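450aa long hypothetical fmu protein (Pyrococcus horikoshii, PDB 2YXL) probably transfers a methyl group from S-adenosyl-L-methionine to carbon 5 of cytosine in RNA, as a member of the RsmB/NOP methyltransferase family. Local coordinates at residues Thr173-Phe176 with Phe177-Val180; Cys340-Ser343 with Gly344-Gly347; Phe393-Glu396 with Asn397-Ile401. All coordinates share one frame; numbering follows the deposited sequence.

Contact 1. Residues Thr173-Phe176 with Phe177-Val180; sequences TEDF and FRSV
Phe176 and Phe177 form a T-shaped pair on the alpha-helix 173-181, in the part of the chain assigned to the ferredoxin-like domain of RsmB/F-type methyltransferases. The pair shows how neighbouring helical residues with different first torsions can bring their rings together. Here CG of Phe176 stands anti to the backbone N (chi1 170°), whereas CG of Phe177 lies anti to the carbonyl carbon. The ring planes are 82° apart, with the centroids separated by 5.1 Å, and the edge of Phe176 at CD1 is directed at the centre of one Phe177 face. Thr173, one turn earlier, lies alongside Phe177 and points the same way. Its methyl CG2 meets the rim in the ring plane, 3.7 Å from Phe177 CE1, while its hydroxyl is occupied by Gly170 O. Val180 CG1 sits over one face of Phe176 toward the rim, and Ile346 and Leu169 also touch that ring.

Glu174, Asp175 and Arg178 form a salt-bridge network on the same helix. Arg178, bent at chi3 (-79°), presents the edge of its guanidinium to Asp175: NH2 lies 2.9 Å from Asp175 OD1 in a salt bridge that reaches the oxygen from above the carboxylate plane, and NE adds a weak bond to the same atom. Glu174 extends across the guanidinium, laying CG over one face, and its OE1 makes a looser salt bridge at 3.6 Å to Arg178 NH1. The cation is thus met at its edge by Asp175 and over one of its own faces by Glu174, which probably limits its rotation.

Backbone bonds from residue i+4 to i run throughout. At the last of them, Phe176 O receives Val180 N at 3.1 Å and also the hydroxyl of Ser179, whose OG lies 2.7 Å from Phe176 O.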
ATOM      1  N   THR A 173       8.825  16.718   9.846  1.00 35.74           N
ATOM      2  CA  THR A 173       9.094  15.293  10.087  1.00 35.56           C
ATOM      3  C   THR A 173       8.160  14.675  11.132  1.00 35.46           C
ATOM      4  O   THR A 173       7.628  13.583  10.922  1.00 35.48           O
ATOM      5  CB  THR A 173      10.575  15.048  10.480  1.00 35.54           C
ATOM      6  OG1 THR A 173      11.432  15.613   9.483  1.00 35.72           O
ATOM      7  CG2 THR A 173      10.880  13.558  10.601  1.00 35.46           C
ATOM      8  N   GLU A 174       7.962  15.377  12.247  1.00 35.39           N
ATOM      9  CA  GLU A 174       7.084  14.903  13.318  1.00 35.37           C
ATOM     10  C   GLU A 174       5.635  14.747  12.842  1.00 35.16           C
ATOM     11  O   GLU A 174       4.992  13.737  13.125  1.00 35.12           O
ATOM     12  CB  GLU A 174       7.163  15.830  14.538  1.00 35.39           C
ATOM     13  CG  GLU A 174       6.449  15.297  15.780  1.00 35.67           C
ATOM     14  CD  GLU A 174       6.709  16.122  17.034  1.00 35.74           C
ATOM     15  OE1 GLU A 174       6.737  15.527  18.132  1.00 36.74           O
ATOM     16  OE2 GLU A 174       6.882  17.356  16.934  1.00 36.05           O
ATOM     17  N   ASP A 175       5.140  15.744  12.111  1.00 35.08           N
ATOM     18  CA  ASP A 175       3.780  15.717  11.567  1.00 35.07           C
ATOM     19  C   ASP A 175       3.576  14.585  10.559  1.00 34.99           C
ATOM     20  O   ASP A 175       2.513  13.952  10.538  1.00 34.98           O
ATOM     21  CB  ASP A 175       3.416  17.065  10.938  1.00 35.13           C
ATOM     22  CG  ASP A 175       3.132  18.138  11.975  1.00 35.45           C
ATOM     23  OD1 ASP A 175       2.551  17.816  13.035  1.00 35.95           O
ATOM     24  OD2 ASP A 175       3.480  19.311  11.723  1.00 35.98           O
ATOM     25  N   PHE A 176       4.597  14.338   9.737  1.00 34.81           N
ATOM     26  CA  PHE A 176       4.578  13.239   8.772  1.00 34.58           C
ATOM     27  C   PHE A 176       4.365  11.902   9.467  1.00 34.56           C
ATOM     28  O   PHE A 176       3.486  11.127   9.080  1.00 34.51           O
ATOM     29  CB  PHE A 176       5.871  13.201   7.952  1.00 34.50           C
ATOM     30  CG  PHE A 176       6.017  11.963   7.103  1.00 34.41           C
ATOM     31  CD1 PHE A 176       6.772  10.881   7.550  1.00 33.95           C
ATOM     32  CD2 PHE A 176       5.390  11.874   5.861  1.00 34.22           C
ATOM     33  CE1 PHE A 176       6.905   9.733   6.773  1.00 34.05           C
ATOM     34  CE2 PHE A 176       5.517  10.729   5.077  1.00 34.05           C
ATOM     35  CZ  PHE A 176       6.278   9.656   5.535  1.00 34.11           C
ATOM     36  N   PHE A 177       5.173  11.635  10.491  1.00 34.61           N
ATOM     37  CA  PHE A 177       5.062  10.381  11.226  1.00 34.72           C
ATOM     38  C   PHE A 177       3.767  10.288  12.026  1.00 34.84           C
ATOM     39  O   PHE A 177       3.207   9.207  12.157  1.00 34.94           O
ATOM     40  CB  PHE A 177       6.302  10.112  12.085  1.00 34.62           C
ATOM     41  CG  PHE A 177       7.487   9.639  11.290  1.00 34.51           C
ATOM     42  CD1 PHE A 177       8.570  10.481  11.060  1.00 34.64           C
ATOM     43  CD2 PHE A 177       7.506   8.360  10.742  1.00 34.15           C
ATOM     44  CE1 PHE A 177       9.664  10.050  10.313  1.00 34.51           C
ATOM     45  CE2 PHE A 177       8.592   7.925   9.989  1.00 34.26           C
ATOM     46  CZ  PHE A 177       9.675   8.771   9.777  1.00 34.31           C
ATOM     47  N   ARG A 178       3.282  11.421  12.528  1.00 35.09           N
ATOM     48  CA  ARG A 178       1.957  11.472  13.143  1.00 35.38           C
ATOM     49  C   ARG A 178       0.861  11.027  12.171  1.00 35.30           C
ATOM     50  O   ARG A 178       0.043  10.173  12.513  1.00 35.18           O
ATOM     51  CB  ARG A 178       1.656  12.859  13.718  1.00 35.49           C
ATOM     52  CG  ARG A 178       2.108  13.023  15.163  1.00 36.51           C
ATOM     53  CD  ARG A 178       1.403  14.183  15.847  1.00 37.96           C
ATOM     54  NE  ARG A 178       1.983  15.474  15.476  1.00 39.60           N
ATOM     55  CZ  ARG A 178       2.839  16.163  16.231  1.00 40.48           C
ATOM     56  NH1 ARG A 178       3.224  15.693  17.414  1.00 40.72           N
ATOM     57  NH2 ARG A 178       3.309  17.329  15.802  1.00 40.44           N
ATOM     58  N   SER A 179       0.871  11.583  10.960  1.00 35.38           N
ATOM     59  CA  SER A 179      -0.121  11.229   9.940  1.00 35.69           C
ATOM     60  C   SER A 179      -0.059   9.772   9.461  1.00 35.94           C
ATOM     61  O   SER A 179      -1.089   9.202   9.106  1.00 35.92           O
ATOM     62  CB  SER A 179      -0.047  12.177   8.746  1.00 35.68           C
ATOM     63  OG  SER A 179       1.167  12.015   8.034  1.00 36.22           O
ATOM     64  N   VAL A 180       1.133   9.175   9.445  1.00 36.30           N
ATOM     65  CA  VAL A 180       1.261   7.755   9.078  1.00 36.73           C
ATOM     66  C   VAL A 180       1.109   6.817  10.284  1.00 37.19           C
ATOM     67  O   VAL A 180       1.121   5.594  10.134  1.00 36.99           O
ATOM     68  CB  VAL A 180       2.563   7.433   8.265  1.00 36.70           C
ATOM     69  CG1 VAL A 180       2.593   8.206   6.950  1.00 36.25           C
ATOM     70  CG2 VAL A 180       3.824   7.688   9.087  1.00 36.76           C
TER

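Contact 2. Residues Cys340-Ser343 with Gly344-Gly347; sequences CTSS and GTIG
Ser342 and Thr345 close a type I beta-turn whose inner corners are Ser343 and Gly344, an example of one carbonyl being held by two groups of a single residue. Ser342 O accepts the backbone N of Thr345 at 2.8 Å, from above the carbonyl plane. It also accepts the hydroxyl, with Thr345 OG1 2.6 Å from Ser342 O, in the carbonyl plane and on a lone pair. The hydroxyl can do this because OG1 stands between the backbone N and the carbonyl carbon (chi1 69°). An alanine here would keep the amide bond but would probably leave Ser342 O without its in-plane donor and the turn less firmly fixed.

Ser343 points its side chain away from the turn, where OG is bonded to Ile392 N and Ser391 OG. Its own carbonyl faces forward instead: Ser343 O lies 3.4 Å from Ile346 CG1, packed against the isoleucine branch. Gly344, with backbone bonds to Cys390 and Gly440, ties the turn to the two neighbouring loops.

Just before the turn, Cys340 SG accepts a weak bond from Ser342 N. The turn belongs to the loop after strand 331-337, where the Asp-Ala-Pro-Cys sequence of RNA cytosine-5 methyltransferases runs from Asp337 at the strand's end to Cys340, beside Cys390, the predicted nucleophile of the active site.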
ATOM      1  N   CYS A 340       8.420   1.044  -7.232  1.00 34.64           N
ATOM      2  CA  CYS A 340       9.178   1.891  -6.323  1.00 35.29           C
ATOM      3  C   CYS A 340       9.236   1.308  -4.918  1.00 35.61           C
ATOM      4  O   CYS A 340       8.722   0.215  -4.672  1.00 35.67           O
ATOM      5  CB  CYS A 340       8.590   3.306  -6.304  1.00 35.42           C
ATOM      6  SG  CYS A 340       6.936   3.416  -5.602  1.00 36.02           S
ATOM      7  N   THR A 341       9.867   2.047  -4.008  1.00 36.15           N
ATOM      8  CA  THR A 341      10.020   1.631  -2.611  1.00 36.63           C
ATOM      9  C   THR A 341       8.703   1.585  -1.834  1.00 36.95           C
ATOM     10  O   THR A 341       8.590   0.846  -0.854  1.00 37.17           O
ATOM     11  CB  THR A 341      10.993   2.556  -1.847  1.00 36.70           C
ATOM     12  OG1 THR A 341      10.596   3.926  -2.017  1.00 36.38           O
ATOM     13  CG2 THR A 341      12.426   2.354  -2.333  1.00 36.63           C
ATOM     14  N   SER A 342       7.728   2.381  -2.270  1.00 37.23           N
ATOM     15  CA  SER A 342       6.417   2.508  -1.607  1.00 37.56           C
ATOM     16  C   SER A 342       6.463   3.269  -0.277  1.00 37.30           C
ATOM     17  O   SER A 342       5.513   3.207   0.506  1.00 37.51           O
ATOM     18  CB  SER A 342       5.739   1.137  -1.424  1.00 37.68           C
ATOM     19  OG  SER A 342       5.046   0.743  -2.596  1.00 38.82           O
ATOM     20  N   SER A 343       7.555   3.995  -0.035  1.00 36.99           N
ATOM     21  CA  SER A 343       7.770   4.709   1.232  1.00 36.62           C
ATOM     22  C   SER A 343       6.647   5.689   1.583  1.00 36.49           C
ATOM     23  O   SER A 343       6.391   5.958   2.757  1.00 36.60           O
ATOM     24  CB  SER A 343       9.108   5.446   1.209  1.00 36.50           C
ATOM     25  OG  SER A 343       9.176   6.330   0.103  1.00 36.78           O
ATOM     26  N   GLY A 344       5.983   6.217   0.559  1.00 36.06           N
ATOM     27  CA  GLY A 344       4.852   7.112   0.761  1.00 35.69           C
ATOM     28  C   GLY A 344       3.589   6.416   1.238  1.00 35.23           C
ATOM     29  O   GLY A 344       2.617   7.079   1.603  1.00 35.18           O
ATOM     30  N   THR A 345       3.601   5.085   1.235  1.00 34.76           N
ATOM     31  CA  THR A 345       2.424   4.308   1.614  1.00 34.58           C
ATOM     32  C   THR A 345       2.518   3.708   3.025  1.00 34.44           C
ATOM     33  O   THR A 345       1.718   2.842   3.386  1.00 34.48           O
ATOM     34  CB  THR A 345       2.095   3.203   0.571  1.00 34.54           C
ATOM     35  OG1 THR A 345       3.099   2.183   0.604  1.00 35.12           O
ATOM     36  CG2 THR A 345       2.016   3.785  -0.832  1.00 34.45           C
ATOM     37  N   ILE A 346       3.468   4.185   3.829  1.00 34.20           N
ATOM     38  CA  ILE A 346       3.697   3.610   5.163  1.00 34.15           C
ATOM     39  C   ILE A 346       2.587   3.880   6.202  1.00 34.17           C
ATOM     40  O   ILE A 346       2.607   3.315   7.298  1.00 33.95           O
ATOM     41  CB  ILE A 346       5.104   3.949   5.748  1.00 34.14           C
ATOM     42  CG1 ILE A 346       5.298   5.458   5.922  1.00 33.62           C
ATOM     43  CG2 ILE A 346       6.206   3.306   4.900  1.00 34.18           C
ATOM     44  CD1 ILE A 346       6.416   5.813   6.896  1.00 33.99           C
ATOM     45  N   GLY A 347       1.631   4.737   5.852  1.00 34.14           N
ATOM     46  CA  GLY A 347       0.429   4.924   6.664  1.00 34.28           C
ATOM     47  C   GLY A 347      -0.602   3.857   6.353  1.00 34.53           C
ATOM     48  O   GLY A 347      -1.317   3.394   7.241  1.00 34.72           O
TER

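Contact 3. Residues Phe393-Glu396 with Asn397-Ile401; sequences FKEE and NEKNI
Lys394 and Lys399 are joined through the backbone at the start of helix 398-407, an illustration of how a helix can be led in by a turn that does not yet keep its regular pattern. Lys394 O accepts two amides from opposite faces of its carbonyl plane: Lys399 N at 3.0 Å, well aligned, and Asn397 N at 3.0 Å, far above the plane. The first bond spans five residues, one more than in an alpha-helix. Asn397 occupies the N-cap position.

Side-chain hydrogen bonding is weaker. The amide of Asn400 reaches back one turn, its ND2 lying 3.3 Å from Glu396 O in a strongly bent, weak bond. The stronger polar partner of this side chain is Arg369, bound through OD1.

The charged pair is looser still. Lys399 stretches fully, with CG anti to the backbone N (chi1 179°), and crosses Glu395 so that its methylene CD packs 3.7 Å from Glu395 CA. Its ammonium end forms a long salt bridge, 3.8 Å from NZ to Glu395 OE1, and NZ comes nearer to the methylene, 3.5 Å from Glu395 CG. The aliphatic stems thus share in the pairing, and the charges meet only loosely.

A further contact between unlike groups is that of Lys394 CG, 3.9 Å from Glu398 OE2. The other oxygen of the glutamate, OE1, is bound to Arg430 and to Phe424 N, and the lysine makes a cation-pi contact with the Phe424 ring.

The turn follows strand 383-389, and with the first residues of the helix it lies between several elements: Asn397, Glu398 and Ile401 rest on Phe442 of strand 441-447, Glu395 and Lys399 touch helix 361-376, and Phe393 reaches both that helix and helix 159-169.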
ATOM      1  N   PHE A 393      11.100   9.578  -1.544  1.00 35.18           N
ATOM      2  CA  PHE A 393      12.535   9.786  -1.705  1.00 35.27           C
ATOM      3  C   PHE A 393      12.874  10.555  -2.975  1.00 35.43           C
ATOM      4  O   PHE A 393      12.343  10.264  -4.051  1.00 35.52           O
ATOM      5  CB  PHE A 393      13.282   8.448  -1.693  1.00 35.20           C
ATOM      6  CG  PHE A 393      13.097   7.653  -0.428  1.00 35.02           C
ATOM      7  CD1 PHE A 393      12.704   6.318  -0.487  1.00 35.17           C
ATOM      8  CD2 PHE A 393      13.317   8.231   0.820  1.00 34.84           C
ATOM      9  CE1 PHE A 393      12.538   5.564   0.676  1.00 34.70           C
ATOM     10  CE2 PHE A 393      13.149   7.488   1.990  1.00 34.80           C
ATOM     11  CZ  PHE A 393      12.761   6.152   1.915  1.00 34.86           C
ATOM     12  N   LYS A 394      13.765  11.533  -2.840  1.00 35.59           N
ATOM     13  CA  LYS A 394      14.230  12.329  -3.976  1.00 35.76           C
ATOM     14  C   LYS A 394      14.930  11.468  -5.025  1.00 35.84           C
ATOM     15  O   LYS A 394      14.811  11.735  -6.220  1.00 35.83           O
ATOM     16  CB  LYS A 394      15.160  13.454  -3.510  1.00 35.78           C
ATOM     17  CG  LYS A 394      14.452  14.589  -2.783  1.00 35.91           C
ATOM     18  CD  LYS A 394      15.445  15.508  -2.093  1.00 36.15           C
ATOM     19  CE  LYS A 394      14.734  16.523  -1.211  1.00 36.47           C
ATOM     20  NZ  LYS A 394      15.692  17.316  -0.388  1.00 36.58           N
ATOM     21  N   GLU A 395      15.641  10.435  -4.568  1.00 35.98           N
ATOM     22  CA  GLU A 395      16.372   9.509  -5.445  1.00 36.18           C
ATOM     23  C   GLU A 395      15.505   8.840  -6.510  1.00 36.00           C
ATOM     24  O   GLU A 395      15.972   8.577  -7.618  1.00 36.11           O
ATOM     25  CB  GLU A 395      17.083   8.432  -4.621  1.00 36.32           C
ATOM     26  CG  GLU A 395      18.524   8.766  -4.240  1.00 37.63           C
ATOM     27  CD  GLU A 395      18.645   9.905  -3.235  1.00 39.01           C
ATOM     28  OE1 GLU A 395      19.730  10.522  -3.180  1.00 39.69           O
ATOM     29  OE2 GLU A 395      17.669  10.182  -2.500  1.00 39.72           O
ATOM     30  N   GLU A 396      14.249   8.569  -6.165  1.00 35.78           N
ATOM     31  CA  GLU A 396      13.315   7.920  -7.076  1.00 35.52           C
ATOM     32  C   GLU A 396      12.509   8.933  -7.876  1.00 35.33           C
ATOM     33  O   GLU A 396      11.859   8.583  -8.864  1.00 35.09           O
ATOM     34  CB  GLU A 396      12.364   7.024  -6.291  1.00 35.63           C
ATOM     35  CG  GLU A 396      12.983   5.735  -5.807  1.00 36.03           C
ATOM     36  CD  GLU A 396      12.114   5.043  -4.784  1.00 36.87           C
ATOM     37  OE1 GLU A 396      11.303   4.182  -5.180  1.00 36.79           O
ATOM     38  OE2 GLU A 396      12.228   5.373  -3.583  1.00 37.27           O
ATOM     39  N   ASN A 397      12.565  10.191  -7.446  1.00 35.17           N
ATOM     40  CA  ASN A 397      11.689  11.230  -7.964  1.00 35.00           C
ATOM     41  C   ASN A 397      12.415  12.361  -8.695  1.00 35.01           C
ATOM     42  O   ASN A 397      12.685  12.247  -9.894  1.00 34.94           O
ATOM     43  CB  ASN A 397      10.809  11.776  -6.834  1.00 34.98           C
ATOM     44  CG  ASN A 397       9.910  10.713  -6.222  1.00 34.83           C
ATOM     45  OD1 ASN A 397       9.635  10.736  -5.024  1.00 34.71           O
ATOM     46  ND2 ASN A 397       9.445   9.779  -7.044  1.00 34.63           N
ATOM     47  N   GLU A 398      12.726  13.439  -7.973  1.00 34.96           N
ATOM     48  CA  GLU A 398      13.346  14.635  -8.559  1.00 34.89           C
ATOM     49  C   GLU A 398      14.700  14.347  -9.208  1.00 34.79           C
ATOM     50  O   GLU A 398      15.038  14.934 -10.238  1.00 34.79           O
ATOM     51  CB  GLU A 398      13.485  15.750  -7.514  1.00 34.90           C
ATOM     52  CG  GLU A 398      12.174  16.463  -7.163  1.00 34.94           C
ATOM     53  CD  GLU A 398      11.392  15.792  -6.036  1.00 35.03           C
ATOM     54  OE1 GLU A 398      10.408  16.396  -5.559  1.00 34.84           O
ATOM     55  OE2 GLU A 398      11.753  14.671  -5.620  1.00 34.82           O
ATOM     56  N   LYS A 399      15.459  13.440  -8.598  1.00 34.72           N
ATOM     57  CA  LYS A 399      16.754  13.003  -9.118  1.00 34.72           C
ATOM     58  C   LYS A 399      16.601  12.291 -10.463  1.00 34.55           C
ATOM     59  O   LYS A 399      17.366  12.548 -11.393  1.00 34.68           O
ATOM     60  CB  LYS A 399      17.442  12.089  -8.100  1.00 34.80           C
ATOM     61  CG  LYS A 399      18.793  11.534  -8.518  1.00 35.27           C
ATOM     62  CD  LYS A 399      19.228  10.459  -7.538  1.00 36.29           C
ATOM     63  CE  LYS A 399      20.690  10.095  -7.694  1.00 36.50           C
ATOM     64  NZ  LYS A 399      21.165   9.306  -6.524  1.00 37.13           N
ATOM     65  N   ASN A 400      15.606  11.411 -10.561  1.00 34.32           N
ATOM     66  CA  ASN A 400      15.329  10.671 -11.794  1.00 34.19           C
ATOM     67  C   ASN A 400      14.804  11.535 -12.943  1.00 34.15           C
ATOM     68  O   ASN A 400      14.959  11.178 -14.115  1.00 34.23           O
ATOM     69  CB  ASN A 400      14.363   9.514 -11.528  1.00 34.15           C
ATOM     70  CG  ASN A 400      15.060   8.272 -11.001  1.00 34.44           C
ATOM     71  OD1 ASN A 400      16.291   8.206 -10.936  1.00 35.50           O
ATOM     72  ND2 ASN A 400      14.271   7.271 -10.634  1.00 34.23           N
ATOM     73  N   ILE A 401      14.184  12.665 -12.607  1.00 34.02           N
ATOM     74  CA  ILE A 401      13.665  13.594 -13.616  1.00 33.86           C
ATOM     75  C   ILE A 401      14.759  14.542 -14.114  1.00 33.85           C
ATOM     76  O   ILE A 401      14.846  14.809 -15.313  1.00 33.90           O
ATOM     77  CB  ILE A 401      12.406  14.364 -13.112  1.00 33.76           C
ATOM     78  CG1 ILE A 401      11.276  13.384 -12.767  1.00 33.64           C
ATOM     79  CG2 ILE A 401      11.922  15.396 -14.138  1.00 33.54           C
ATOM     80  CD1 ILE A 401      10.926  12.376 -13.872  1.00 33.38           C
TER

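Contact 2 is the middle member of a row. Its end touches contact 1, Val180 CB packing 3.7 Å from Gly347 CA, which joins the helix of the ferredoxin-like region to the catalytic domain. On its other side Thr341 OG1 makes a probable hydrogen bond to Glu396 OE2 of contact 3 at 2.7 Å, and Ser343 CB packs 3.5 Å from Phe393 CE1. Contacts 1 and 3 do not meet, their nearest atoms being about 8 Å apart. The Ser342 side chain lies about 4 Å from that of Cys390, the predicted nucleophile, and about 6 Å from bound sinefungin; that of Glu396 is about 10 Å from the ligand.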